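Local coordinates for protein separin (Saccharomyces cerevisiae, PDB 5U1T) that cleaves a cohesin subunit at the onset of anaphase as a caspase-like cysteine protease, and is held inactive by securin for most of the cell cycle, at residues K161-K166 against T332-G337; E373-L378 against I395-N400; E380-Y385 against K389-I394. One frame throughout, in Å; residues are numbered along the deposited sequence.

Contact 1 (K161-K166 against T332-G337); sequences KRYLLK and TIRLEG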
ATOM      1  N   LYS A 161      19.978 -41.079 -47.268  1.00 76.03           N
ATOM      2  CA  LYS A 161      19.518 -39.694 -47.180  1.00 76.10           C
ATOM      3  C   LYS A 161      19.199 -39.294 -45.746  1.00 78.45           C
ATOM      4  O   LYS A 161      19.376 -38.140 -45.343  1.00 72.40           O
ATOM      5  CB  LYS A 161      18.286 -39.482 -48.058  1.00 71.42           C
ATOM      6  CG  LYS A 161      18.622 -39.035 -49.449  1.00 73.84           C
ATOM      7  CD  LYS A 161      17.698 -39.651 -50.474  1.00 84.70           C
ATOM      8  CE  LYS A 161      16.609 -38.685 -50.910  1.00 85.72           C
ATOM      9  NZ  LYS A 161      15.935 -39.165 -52.168  1.00 93.08           N
ATOM     10  N   ARG A 162      18.723 -40.262 -44.977  1.00 77.00           N
ATOM     11  CA  ARG A 162      18.299 -40.001 -43.622  1.00 66.03           C
ATOM     12  C   ARG A 162      19.392 -40.309 -42.618  1.00 71.13           C
ATOM     13  O   ARG A 162      19.629 -39.525 -41.700  1.00 74.82           O
ATOM     14  CB  ARG A 162      17.051 -40.810 -43.306  1.00 63.35           C
ATOM     15  CG  ARG A 162      16.815 -40.987 -41.841  1.00 65.56           C
ATOM     16  CD  ARG A 162      15.554 -41.764 -41.596  1.00 65.99           C
ATOM     17  NE  ARG A 162      15.329 -41.958 -40.174  1.00 65.97           N
ATOM     18  CZ  ARG A 162      14.329 -42.665 -39.667  1.00 71.79           C
ATOM     19  NH1 ARG A 162      14.202 -42.774 -38.351  1.00 77.95           N
ATOM     20  NH2 ARG A 162      13.454 -43.252 -40.468  1.00 69.46           N
ATOM     21  N   TYR A 163      20.074 -41.436 -42.781  1.00 69.10           N
ATOM     22  CA  TYR A 163      21.030 -41.822 -41.750  1.00 66.04           C
ATOM     23  C   TYR A 163      22.412 -41.211 -41.940  1.00 63.27           C
ATOM     24  O   TYR A 163      23.194 -41.157 -40.993  1.00 61.77           O
ATOM     25  CB  TYR A 163      21.148 -43.341 -41.666  1.00 65.76           C
ATOM     26  CG  TYR A 163      19.836 -44.020 -41.378  1.00 66.51           C
ATOM     27  CD1 TYR A 163      19.094 -43.699 -40.238  1.00 63.30           C
ATOM     28  CD2 TYR A 163      19.335 -44.993 -42.247  1.00 66.66           C
ATOM     29  CE1 TYR A 163      17.881 -44.321 -39.974  1.00 63.72           C
ATOM     30  CE2 TYR A 163      18.130 -45.621 -41.993  1.00 63.99           C
ATOM     31  CZ  TYR A 163      17.409 -45.280 -40.857  1.00 65.84           C
ATOM     32  OH  TYR A 163      16.215 -45.913 -40.629  1.00 71.12           O
ATOM     33  N   LEU A 164      22.716 -40.740 -43.142  1.00 66.51           N
ATOM     34  CA  LEU A 164      24.096 -40.388 -43.474  1.00 68.18           C
ATOM     35  C   LEU A 164      24.270 -39.036 -44.141  1.00 70.62           C
ATOM     36  O   LEU A 164      25.076 -38.215 -43.704  1.00 74.33           O
ATOM     37  CB  LEU A 164      24.694 -41.453 -44.389  1.00 67.22           C
ATOM     38  CG  LEU A 164      25.634 -42.484 -43.771  1.00 63.32           C
ATOM     39  CD1 LEU A 164      26.898 -41.815 -43.307  1.00 67.63           C
ATOM     40  CD2 LEU A 164      24.984 -43.167 -42.613  1.00 64.46           C
ATOM     41  N   LEU A 165      23.521 -38.821 -45.215  1.00 73.40           N
ATOM     42  CA  LEU A 165      23.753 -37.700 -46.119  1.00 79.08           C
ATOM     43  C   LEU A 165      23.042 -36.446 -45.650  1.00 82.35           C
ATOM     44  O   LEU A 165      22.199 -35.891 -46.354  1.00 83.18           O
ATOM     45  CB  LEU A 165      23.305 -38.068 -47.539  1.00 80.17           C
ATOM     46  CG  LEU A 165      23.840 -39.399 -48.073  1.00 78.71           C
ATOM     47  CD1 LEU A 165      23.312 -39.683 -49.461  1.00 78.84           C
ATOM     48  CD2 LEU A 165      25.358 -39.426 -48.066  1.00 72.59           C
ATOM     49  N   LYS A 166      23.395 -36.019 -44.443  1.00 81.34           N
ATOM     50  CA  LYS A 166      22.862 -34.819 -43.831  1.00 74.94           C
ATOM     51  C   LYS A 166      24.016 -33.995 -43.301  1.00 75.17           C
ATOM     52  O   LYS A 166      23.957 -32.769 -43.309  1.00 78.51           O
ATOM     53  CB  LYS A 166      21.907 -35.153 -42.686  1.00 69.17           C
ATOM     54  CG  LYS A 166      20.514 -35.531 -43.097  1.00 68.60           C
ATOM     55  CD  LYS A 166      19.592 -35.348 -41.912  1.00 61.24           C
ATOM     56  CE  LYS A 166      18.154 -35.519 -42.310  1.00 61.79           C
ATOM     57  NZ  LYS A 166      17.654 -36.820 -41.840  1.00 63.25           N
ATOM     58  N   THR A 332       6.404 -52.324 -47.393  1.00 88.93           N
ATOM     59  CA  THR A 332       7.047 -52.412 -48.702  1.00 89.37           C
ATOM     60  C   THR A 332       7.351 -51.012 -49.234  1.00 85.99           C
ATOM     61  O   THR A 332       8.331 -50.824 -49.952  1.00 86.13           O
ATOM     62  CB  THR A 332       6.188 -53.181 -49.743  1.00 90.09           C
ATOM     63  OG1 THR A 332       5.725 -54.411 -49.179  1.00 91.98           O
ATOM     64  CG2 THR A 332       7.004 -53.493 -51.001  1.00 91.15           C
ATOM     65  N   ILE A 333       6.525 -50.031 -48.876  1.00 83.22           N
ATOM     66  CA  ILE A 333       6.757 -48.661 -49.334  1.00 83.07           C
ATOM     67  C   ILE A 333       8.085 -48.130 -48.797  1.00 84.30           C
ATOM     68  O   ILE A 333       8.893 -47.600 -49.565  1.00 84.93           O
ATOM     69  CB  ILE A 333       5.616 -47.705 -48.927  1.00 84.31           C
ATOM     70  CG1 ILE A 333       4.319 -48.106 -49.633  1.00 85.13           C
ATOM     71  CG2 ILE A 333       5.982 -46.266 -49.258  1.00 84.51           C
ATOM     72  CD1 ILE A 333       3.372 -46.963 -49.927  1.00 81.80           C
ATOM     73  N   ARG A 334       8.310 -48.283 -47.492  1.00 83.96           N
ATOM     74  CA  ARG A 334       9.588 -47.914 -46.883  1.00 86.20           C
ATOM     75  C   ARG A 334      10.734 -48.632 -47.585  1.00 87.94           C
ATOM     76  O   ARG A 334      11.703 -47.998 -48.016  1.00 80.02           O
ATOM     77  CB  ARG A 334       9.607 -48.237 -45.383  1.00 81.89           C
ATOM     78  CG  ARG A 334       9.499 -47.011 -44.494  1.00 87.18           C
ATOM     79  CD  ARG A 334      10.008 -47.274 -43.079  1.00 82.66           C
ATOM     80  NE  ARG A 334      11.217 -46.506 -42.781  1.00 80.21           N
ATOM     81  CZ  ARG A 334      12.400 -47.046 -42.508  1.00 83.26           C
ATOM     82  NH1 ARG A 334      12.536 -48.363 -42.483  1.00 87.85           N
ATOM     83  NH2 ARG A 334      13.448 -46.271 -42.254  1.00 78.96           N
ATOM     84  N   LEU A 335      10.595 -49.954 -47.705  1.00 88.26           N
ATOM     85  CA  LEU A 335      11.601 -50.822 -48.324  1.00 87.20           C
ATOM     86  C   LEU A 335      12.036 -50.333 -49.692  1.00 85.39           C
ATOM     87  O   LEU A 335      13.226 -50.177 -49.964  1.00 86.33           O
ATOM     88  CB  LEU A 335      11.057 -52.241 -48.443  1.00 83.10           C
ATOM     89  CG  LEU A 335      11.101 -52.993 -47.122  1.00 83.64           C
ATOM     90  CD1 LEU A 335      10.128 -54.167 -47.117  1.00 83.71           C
ATOM     91  CD2 LEU A 335      12.539 -53.429 -46.824  1.00 80.32           C
ATOM     92  N   GLU A 336      11.050 -50.089 -50.542  1.00 86.62           N
ATOM     93  CA  GLU A 336      11.282 -49.627 -51.898  1.00 90.99           C
ATOM     94  C   GLU A 336      11.955 -48.268 -51.925  1.00 89.84           C
ATOM     95  O   GLU A 336      12.744 -47.980 -52.821  1.00 90.59           O
ATOM     96  CB  GLU A 336       9.962 -49.578 -52.651  1.00 91.42           C
ATOM     97  CG  GLU A 336       9.361 -50.948 -52.836  1.00 95.59           C
ATOM     98  CD  GLU A 336      10.088 -51.727 -53.893  1.00101.36           C
ATOM     99  OE1 GLU A 336       9.957 -51.308 -55.062  1.00103.03           O
ATOM    100  OE2 GLU A 336      10.789 -52.728 -53.570  1.00101.48           O
ATOM    101  N   GLY A 337      11.638 -47.442 -50.934  1.00 89.72           N
ATOM    102  CA  GLY A 337      12.246 -46.136 -50.810  1.00 85.29           C
ATOM    103  C   GLY A 337      11.977 -45.280 -52.026  1.00 85.60           C
ATOM    104  O   GLY A 337      12.899 -44.781 -52.661  1.00 83.61           O
TER
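R162 and Y163, at the C-terminal end of helix 160-163, face R334 in the last turns of helix 319-336; the CA atoms of R162 and R334 are still 12.2 Å apart, so the side chains bridge the gap and the backbones do not touch. The two arginines share the span about equally. R162, with CG opposite the backbone N (chi1 160°), is extended from CG to NE, and its guanidinium arrives beside that of R334, NH2 to NH2 at 3.5 Å. The two planar groups stand 82° apart, which excludes stacking. R334 bends at chi3. The OH of Y163 sits at the edge of the R334 guanidinium, near its plane, with Y163 OH and R334 NH2 3.2 Å apart. The tyrosine ring is turned 67° from that plane. Both segments belong to the N-terminal helical domain, where the contact brings together helices 160-163 and 319-336, its segments 166 residues apart at their closest ends, beside helix 365-384: I383 of that helix touches R162, while E380 and I381 touch R334. Two cationic groups can sit this close because acidic side chains surround them: R162 forms salt bridges with D120, D384 and E380, while R334 pairs with D384 through NE and with E155 through NH1. D384 therefore joins both arginines and probably offsets much of their mutual charge. Within 161-166 the two contact residues also lie against one another: CG of R162 lies 3.8 Å above one face of the Y163 ring, offset toward its rim, and Y163 OH sits 3.8 Å above the R162 guanidinium plane, likewise displaced toward the rim. On the backbone of helix 319-336, R334 O accepts a hydrogen bond from H159 NE2.

Contact 2 (E373-L378 against I395-N400); sequences ELLGVL and ISVLFN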
ATOM      1  N   GLU A 373       1.976 -51.640 -34.391  1.00 82.77           N
ATOM      2  CA  GLU A 373       2.957 -51.887 -35.429  1.00 85.57           C
ATOM      3  C   GLU A 373       2.702 -51.014 -36.662  1.00 82.20           C
ATOM      4  O   GLU A 373       3.633 -50.408 -37.195  1.00 79.03           O
ATOM      5  CB  GLU A 373       2.955 -53.370 -35.805  1.00 87.33           C
ATOM      6  CG  GLU A 373       3.843 -53.723 -36.980  1.00 85.75           C
ATOM      7  CD  GLU A 373       3.799 -55.207 -37.305  1.00 93.59           C
ATOM      8  OE1 GLU A 373       3.169 -55.959 -36.528  1.00 95.70           O
ATOM      9  OE2 GLU A 373       4.383 -55.625 -38.336  1.00 97.99           O
ATOM     10  N   LEU A 374       1.451 -50.948 -37.112  1.00 76.76           N
ATOM     11  CA  LEU A 374       1.117 -50.129 -38.266  1.00 74.05           C
ATOM     12  C   LEU A 374       1.443 -48.651 -37.978  1.00 82.02           C
ATOM     13  O   LEU A 374       1.996 -47.953 -38.830  1.00 78.39           O
ATOM     14  CB  LEU A 374      -0.355 -50.306 -38.645  1.00 76.90           C
ATOM     15  CG  LEU A 374      -0.873 -49.473 -39.822  1.00 77.10           C
ATOM     16  CD1 LEU A 374      -0.038 -49.680 -41.072  1.00 74.98           C
ATOM     17  CD2 LEU A 374      -2.323 -49.804 -40.099  1.00 82.22           C
ATOM     18  N   LEU A 375       1.125 -48.187 -36.768  1.00 79.18           N
ATOM     19  CA  LEU A 375       1.433 -46.825 -36.364  1.00 70.26           C
ATOM     20  C   LEU A 375       2.932 -46.596 -36.296  1.00 75.01           C
ATOM     21  O   LEU A 375       3.417 -45.500 -36.566  1.00 74.72           O
ATOM     22  CB  LEU A 375       0.790 -46.513 -35.022  1.00 70.06           C
ATOM     23  CG  LEU A 375      -0.708 -46.283 -35.167  1.00 72.68           C
ATOM     24  CD1 LEU A 375      -1.366 -45.981 -33.829  1.00 70.22           C
ATOM     25  CD2 LEU A 375      -0.928 -45.159 -36.154  1.00 71.60           C
ATOM     26  N   GLY A 376       3.670 -47.638 -35.945  1.00 75.92           N
ATOM     27  CA  GLY A 376       5.116 -47.557 -35.897  1.00 74.12           C
ATOM     28  C   GLY A 376       5.770 -47.424 -37.260  1.00 76.05           C
ATOM     29  O   GLY A 376       6.690 -46.630 -37.438  1.00 75.36           O
ATOM     30  N   VAL A 377       5.304 -48.203 -38.228  1.00 78.32           N
ATOM     31  CA  VAL A 377       5.929 -48.194 -39.545  1.00 80.61           C
ATOM     32  C   VAL A 377       5.559 -46.910 -40.265  1.00 82.31           C
ATOM     33  O   VAL A 377       6.342 -46.388 -41.058  1.00 79.99           O
ATOM     34  CB  VAL A 377       5.530 -49.436 -40.383  1.00 80.94           C
ATOM     35  CG1 VAL A 377       4.052 -49.699 -40.279  1.00 83.01           C
ATOM     36  CG2 VAL A 377       5.955 -49.284 -41.842  1.00 78.22           C
ATOM     37  N   LEU A 378       4.378 -46.389 -39.950  1.00 78.48           N
ATOM     38  CA  LEU A 378       3.907 -45.132 -40.518  1.00 78.33           C
ATOM     39  C   LEU A 378       4.689 -43.923 -39.996  1.00 80.80           C
ATOM     40  O   LEU A 378       4.952 -42.976 -40.745  1.00 80.02           O
ATOM     41  CB  LEU A 378       2.413 -44.947 -40.229  1.00 80.52           C
ATOM     42  CG  LEU A 378       1.434 -45.801 -41.041  1.00 77.08           C
ATOM     43  CD1 LEU A 378       0.005 -45.614 -40.556  1.00 72.15           C
ATOM     44  CD2 LEU A 378       1.549 -45.471 -42.511  1.00 79.36           C
ATOM     45  N   ILE A 395       1.091 -39.407 -33.788  1.00 77.94           N
ATOM     46  CA  ILE A 395       1.121 -39.217 -32.342  1.00 71.84           C
ATOM     47  C   ILE A 395      -0.298 -39.139 -31.803  1.00 68.70           C
ATOM     48  O   ILE A 395      -0.606 -39.693 -30.745  1.00 72.36           O
ATOM     49  CB  ILE A 395       1.884 -37.938 -31.948  1.00 73.42           C
ATOM     50  CG1 ILE A 395       3.325 -38.024 -32.440  1.00 70.02           C
ATOM     51  CG2 ILE A 395       1.854 -37.736 -30.442  1.00 71.56           C
ATOM     52  CD1 ILE A 395       4.134 -36.819 -32.125  1.00 66.81           C
ATOM     53  N   SER A 396      -1.164 -38.458 -32.549  1.00 72.41           N
ATOM     54  CA  SER A 396      -2.557 -38.308 -32.150  1.00 72.69           C
ATOM     55  C   SER A 396      -3.259 -39.667 -32.076  1.00 74.54           C
ATOM     56  O   SER A 396      -3.943 -39.967 -31.094  1.00 76.06           O
ATOM     57  CB  SER A 396      -3.299 -37.370 -33.111  1.00 78.11           C
ATOM     58  OG  SER A 396      -3.091 -36.008 -32.769  1.00 77.73           O
ATOM     59  N   VAL A 397      -3.079 -40.496 -33.101  1.00 75.46           N
ATOM     60  CA  VAL A 397      -3.755 -41.787 -33.145  1.00 75.35           C
ATOM     61  C   VAL A 397      -3.259 -42.685 -32.013  1.00 72.13           C
ATOM     62  O   VAL A 397      -4.052 -43.341 -31.341  1.00 71.75           O
ATOM     63  CB  VAL A 397      -3.568 -42.470 -34.512  1.00 79.27           C
ATOM     64  CG1 VAL A 397      -4.140 -43.889 -34.505  1.00 74.25           C
ATOM     65  CG2 VAL A 397      -4.239 -41.635 -35.583  1.00 76.58           C
ATOM     66  N   LEU A 398      -1.953 -42.683 -31.781  1.00 71.83           N
ATOM     67  CA  LEU A 398      -1.383 -43.417 -30.659  1.00 71.36           C
ATOM     68  C   LEU A 398      -2.005 -42.958 -29.347  1.00 72.89           C
ATOM     69  O   LEU A 398      -2.371 -43.786 -28.509  1.00 69.22           O
ATOM     70  CB  LEU A 398       0.142 -43.250 -30.611  1.00 72.41           C
ATOM     71  CG  LEU A 398       0.977 -44.116 -31.558  1.00 63.30           C
ATOM     72  CD1 LEU A 398       2.410 -43.650 -31.549  1.00 60.33           C
ATOM     73  CD2 LEU A 398       0.881 -45.567 -31.144  1.00 64.86           C
ATOM     74  N   PHE A 399      -2.140 -41.644 -29.175  1.00 72.02           N
ATOM     75  CA  PHE A 399      -2.705 -41.119 -27.942  1.00 70.38           C
ATOM     76  C   PHE A 399      -4.138 -41.578 -27.732  1.00 69.66           C
ATOM     77  O   PHE A 399      -4.549 -41.888 -26.614  1.00 69.01           O
ATOM     78  CB  PHE A 399      -2.673 -39.599 -27.918  1.00 71.83           C
ATOM     79  CG  PHE A 399      -3.489 -39.021 -26.807  1.00 71.24           C
ATOM     80  CD1 PHE A 399      -3.019 -39.054 -25.502  1.00 73.49           C
ATOM     81  CD2 PHE A 399      -4.741 -38.482 -27.052  1.00 72.13           C
ATOM     82  CE1 PHE A 399      -3.778 -38.537 -24.456  1.00 73.83           C
ATOM     83  CE2 PHE A 399      -5.501 -37.966 -26.017  1.00 75.82           C
ATOM     84  CZ  PHE A 399      -5.018 -37.997 -24.715  1.00 72.83           C
ATOM     85  N   ASN A 400      -4.899 -41.599 -28.818  1.00 73.96           N
ATOM     86  CA  ASN A 400      -6.299 -41.987 -28.761  1.00 76.44           C
ATOM     87  C   ASN A 400      -6.479 -43.456 -28.419  1.00 74.03           C
ATOM     88  O   ASN A 400      -7.395 -43.823 -27.685  1.00 76.16           O
ATOM     89  CB  ASN A 400      -6.992 -41.684 -30.087  1.00 78.57           C
ATOM     90  CG  ASN A 400      -7.090 -40.199 -30.370  1.00 80.31           C
ATOM     91  OD1 ASN A 400      -7.017 -39.358 -29.464  1.00 78.88           O
ATOM     92  ND2 ASN A 400      -7.268 -39.868 -31.643  1.00 85.20           N
TER
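L375 and L398 are the residues of closest backbone approach, their CA atoms 7.2 Å apart, and the two fully helical segments run in broadly opposite directions. The contact is wholly apolar, with methyl groups making its closest approaches. L375 leaves its backbone toward the other helix, and CD1 is received by two residues at once, at 3.5 Å from V397 CG1 and likewise 3.5 Å from L398 CD2. Its second branch, CD2, rests against the valine alone, 3.8 Å from V397 CG1. On the valine, CG1 is the branch that does the touching, swung away from the backbone N by a chi1 of 174°. L398 leaves its backbone at an angle to L375; chi1 of -80° and an extended chi2 nevertheless carry CD2 inward, where it also lies 4.0 Å from L375 CB. The two leucine side chains run alongside one another, pointing in opposite directions. Helices 365-384 and 388-404 form an antiparallel helical hairpin of the N-terminal helical domain, and this apolar patch packs its open-ended part, away from the connecting turn. Neighbouring helices close round it: V397 also meets N356 of helix 342-357, and L398 packs on F410 and T414 of helix 408-425. Another protein chain, probably securin, packs on S396, V397, F399 and N400, and its backbone is hydrogen-bonded to N400 OD1.

Contact 3 (E380-Y385 against K389-I394); sequences EICIDY and KRLSNI
C382 and L391 carry most of the buried surface where helices 365-384 and 388-404 meet beside their short connecting turn, as the closed end of an antiparallel helical hairpin. The short segments evidence this directly: their axes make an angle of 168° and approach to 8.9 Å, with the CA atoms of C382 and L391 only 5.4 Å apart. A small side chain suits such a spacing. C382 aims at the other helix, and its CB meets L391 CB at 3.7 Å, at the very base of both side chains. The chi1 of -65° lays SG opposite the carbonyl carbon and beside the C382 backbone N, from where it reaches over the partner helix: SG is 3.5 Å from I394 CD1, 3.5 Å from the backbone N of L391 and 3.9 Å from R390 CB. The cysteine sulfur therefore lies among R390, L391 and I394, which face C382 over about one turn of helix 388-404. R390 contributes only the root of its chain; the chain then bends at chi2, and the guanidinium leads away to salt bridges with E387 and D349. From helix 342-357, F348 covers C382 and I394 together. On the outward flank, N393 OD1 is hydrogen-bonded to the backbone of another protein chain, probably securin. L391 holds CG opposite its own backbone N (chi1 -175°), which brings CD1 to C382 CB, while its other methyl, L391 CD2, meets I383 CG1 more loosely at 4.5 Å.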
ATOM      1  N   GLU A 380       7.743 -43.949 -39.057  1.00 80.37           N
ATOM      2  CA  GLU A 380       9.030 -44.041 -39.716  1.00 79.92           C
ATOM      3  C   GLU A 380       8.968 -43.446 -41.122  1.00 79.59           C
ATOM      4  O   GLU A 380       9.942 -42.858 -41.594  1.00 77.30           O
ATOM      5  CB  GLU A 380       9.492 -45.500 -39.764  1.00 83.47           C
ATOM      6  CG  GLU A 380      10.044 -45.991 -38.443  1.00 78.83           C
ATOM      7  CD  GLU A 380      11.106 -45.050 -37.897  1.00 89.20           C
ATOM      8  OE1 GLU A 380      11.015 -44.660 -36.708  1.00 96.16           O
ATOM      9  OE2 GLU A 380      12.031 -44.693 -38.659  1.00 83.86           O
ATOM     10  N   ILE A 381       7.826 -43.595 -41.785  1.00 77.33           N
ATOM     11  CA  ILE A 381       7.643 -43.005 -43.102  1.00 80.65           C
ATOM     12  C   ILE A 381       7.739 -41.487 -43.007  1.00 79.26           C
ATOM     13  O   ILE A 381       8.415 -40.845 -43.812  1.00 77.06           O
ATOM     14  CB  ILE A 381       6.287 -43.413 -43.732  1.00 84.37           C
ATOM     15  CG1 ILE A 381       6.359 -44.844 -44.274  1.00 82.80           C
ATOM     16  CG2 ILE A 381       5.909 -42.458 -44.850  1.00 83.52           C
ATOM     17  CD1 ILE A 381       6.675 -44.923 -45.753  1.00 82.27           C
ATOM     18  N   CYS A 382       7.083 -40.920 -42.000  1.00 76.33           N
ATOM     19  CA  CYS A 382       7.101 -39.479 -41.801  1.00 73.66           C
ATOM     20  C   CYS A 382       8.505 -38.940 -41.585  1.00 75.74           C
ATOM     21  O   CYS A 382       8.823 -37.859 -42.049  1.00 77.62           O
ATOM     22  CB  CYS A 382       6.208 -39.096 -40.631  1.00 67.98           C
ATOM     23  SG  CYS A 382       4.485 -39.464 -40.962  1.00 71.85           S
ATOM     24  N   ILE A 383       9.355 -39.691 -40.902  1.00 73.50           N
ATOM     25  CA  ILE A 383      10.732 -39.252 -40.725  1.00 75.54           C
ATOM     26  C   ILE A 383      11.558 -39.413 -42.020  1.00 77.73           C
ATOM     27  O   ILE A 383      12.463 -38.620 -42.282  1.00 80.24           O
ATOM     28  CB  ILE A 383      11.389 -40.007 -39.560  1.00 74.04           C
ATOM     29  CG1 ILE A 383      10.545 -39.828 -38.302  1.00 68.02           C
ATOM     30  CG2 ILE A 383      12.802 -39.512 -39.310  1.00 68.07           C
ATOM     31  CD1 ILE A 383      11.033 -40.625 -37.144  1.00 71.36           C
ATOM     32  N   ASP A 384      11.238 -40.412 -42.842  1.00 79.61           N
ATOM     33  CA  ASP A 384      11.905 -40.578 -44.136  1.00 77.47           C
ATOM     34  C   ASP A 384      11.552 -39.431 -45.079  1.00 77.26           C
ATOM     35  O   ASP A 384      12.311 -39.099 -45.984  1.00 72.12           O
ATOM     36  CB  ASP A 384      11.512 -41.904 -44.793  1.00 84.81           C
ATOM     37  CG  ASP A 384      12.099 -43.120 -44.085  1.00 84.76           C
ATOM     38  OD1 ASP A 384      12.806 -42.952 -43.074  1.00 83.98           O
ATOM     39  OD2 ASP A 384      11.842 -44.256 -44.540  1.00 87.29           O
ATOM     40  N   TYR A 385      10.385 -38.838 -44.848  1.00 81.86           N
ATOM     41  CA  TYR A 385       9.789 -37.870 -45.763  1.00 87.17           C
ATOM     42  C   TYR A 385       9.800 -36.433 -45.245  1.00 84.69           C
ATOM     43  O   TYR A 385       9.292 -35.531 -45.912  1.00 85.13           O
ATOM     44  CB  TYR A 385       8.339 -38.248 -46.047  1.00 87.67           C
ATOM     45  CG  TYR A 385       8.122 -39.355 -47.041  1.00 87.25           C
ATOM     46  CD1 TYR A 385       9.181 -39.936 -47.727  1.00 90.06           C
ATOM     47  CD2 TYR A 385       6.838 -39.810 -47.306  1.00 86.30           C
ATOM     48  CE1 TYR A 385       8.961 -40.960 -48.655  1.00 88.95           C
ATOM     49  CE2 TYR A 385       6.605 -40.822 -48.225  1.00 93.29           C
ATOM     50  CZ  TYR A 385       7.664 -41.393 -48.898  1.00 93.84           C
ATOM     51  OH  TYR A 385       7.401 -42.395 -49.804  1.00 96.27           O
ATOM     52  N   LYS A 389       3.851 -32.301 -39.780  1.00 79.60           N
ATOM     53  CA  LYS A 389       2.400 -32.267 -39.646  1.00 79.07           C
ATOM     54  C   LYS A 389       1.901 -33.714 -39.673  1.00 83.05           C
ATOM     55  O   LYS A 389       1.136 -34.136 -38.802  1.00 80.80           O
ATOM     56  CB  LYS A 389       1.748 -31.441 -40.768  1.00 84.10           C
ATOM     57  CG  LYS A 389       1.045 -30.144 -40.336  1.00 96.45           C
ATOM     58  CD  LYS A 389       0.262 -29.509 -41.512  1.00 93.21           C
ATOM     59  CE  LYS A 389      -0.338 -28.140 -41.174  1.00 96.68           C
ATOM     60  NZ  LYS A 389      -1.502 -27.764 -42.061  1.00 96.37           N
ATOM     61  N   ARG A 390       2.369 -34.485 -40.651  1.00 85.63           N
ATOM     62  CA  ARG A 390       1.896 -35.858 -40.809  1.00 82.15           C
ATOM     63  C   ARG A 390       2.311 -36.774 -39.645  1.00 81.51           C
ATOM     64  O   ARG A 390       1.527 -37.629 -39.221  1.00 82.59           O
ATOM     65  CB  ARG A 390       2.369 -36.436 -42.149  1.00 86.38           C
ATOM     66  CG  ARG A 390       1.716 -35.755 -43.337  1.00 87.96           C
ATOM     67  CD  ARG A 390       1.455 -36.707 -44.499  1.00 87.38           C
ATOM     68  NE  ARG A 390       0.531 -36.122 -45.471  1.00 85.97           N
ATOM     69  CZ  ARG A 390       0.854 -35.161 -46.335  1.00 90.51           C
ATOM     70  NH1 ARG A 390       2.086 -34.665 -46.359  1.00 81.84           N
ATOM     71  NH2 ARG A 390      -0.055 -34.690 -47.180  1.00 92.25           N
ATOM     72  N   LEU A 391       3.517 -36.598 -39.110  1.00 76.21           N
ATOM     73  CA  LEU A 391       3.911 -37.365 -37.925  1.00 76.41           C
ATOM     74  C   LEU A 391       3.042 -37.029 -36.722  1.00 77.32           C
ATOM     75  O   LEU A 391       2.701 -37.903 -35.925  1.00 75.59           O
ATOM     76  CB  LEU A 391       5.374 -37.127 -37.554  1.00 72.51           C
ATOM     77  CG  LEU A 391       5.812 -38.022 -36.389  1.00 68.25           C
ATOM     78  CD1 LEU A 391       5.575 -39.488 -36.729  1.00 71.58           C
ATOM     79  CD2 LEU A 391       7.256 -37.798 -36.045  1.00 67.40           C
ATOM     80  N   SER A 392       2.687 -35.758 -36.586  1.00 78.47           N
ATOM     81  CA  SER A 392       1.923 -35.323 -35.429  1.00 77.60           C
ATOM     82  C   SER A 392       0.522 -35.928 -35.420  1.00 77.62           C
ATOM     83  O   SER A 392      -0.119 -36.024 -34.378  1.00 78.44           O
ATOM     84  CB  SER A 392       1.841 -33.810 -35.386  1.00 76.35           C
ATOM     85  OG  SER A 392       1.218 -33.432 -34.185  1.00 79.91           O
ATOM     86  N   ASN A 393       0.052 -36.343 -36.587  1.00 80.88           N
ATOM     87  CA  ASN A 393      -1.200 -37.074 -36.664  1.00 82.80           C
ATOM     88  C   ASN A 393      -1.060 -38.507 -36.134  1.00 79.85           C
ATOM     89  O   ASN A 393      -2.004 -39.064 -35.572  1.00 74.35           O
ATOM     90  CB  ASN A 393      -1.708 -37.084 -38.108  1.00 90.39           C
ATOM     91  CG  ASN A 393      -2.541 -35.861 -38.450  1.00 95.53           C
ATOM     92  OD1 ASN A 393      -2.812 -35.009 -37.599  1.00 98.27           O
ATOM     93  ND2 ASN A 393      -2.958 -35.773 -39.703  1.00 93.63           N
ATOM     94  N   ILE A 394       0.122 -39.097 -36.319  1.00 81.12           N
ATOM     95  CA  ILE A 394       0.391 -40.458 -35.857  1.00 77.88           C
ATOM     96  C   ILE A 394       0.564 -40.494 -34.346  1.00 75.32           C
ATOM     97  O   ILE A 394       0.223 -41.485 -33.704  1.00 72.85           O
ATOM     98  CB  ILE A 394       1.643 -41.049 -36.542  1.00 76.86           C
ATOM     99  CG1 ILE A 394       1.504 -40.886 -38.048  1.00 77.25           C
ATOM    100  CG2 ILE A 394       1.836 -42.522 -36.178  1.00 70.14           C
ATOM    101  CD1 ILE A 394       2.580 -41.531 -38.814  1.00 82.94           C
TER

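Following the chain from its N terminus, contact 1 closes first, bringing helix 319-336 back to helix 160-163 across a long, largely helical excursion. Contacts 2 and 3 come later and share one hairpin: helix 365-384 runs out, turns, and helix 388-404 returns, so contact 3 closes a tight loop that lies within the wider one of contact 2. Their centres are 10 Å apart, and I394 bridges them, its CG2 packing on L375 O at 3.4 Å. Salt bridges join contacts 1 and 3: E380 and D384 of helix 365-384 both pair with R162, and D384 also with R334. Contact 2 meets contact 1 more loosely, R334 CD lying 4.3 Å from V377 O.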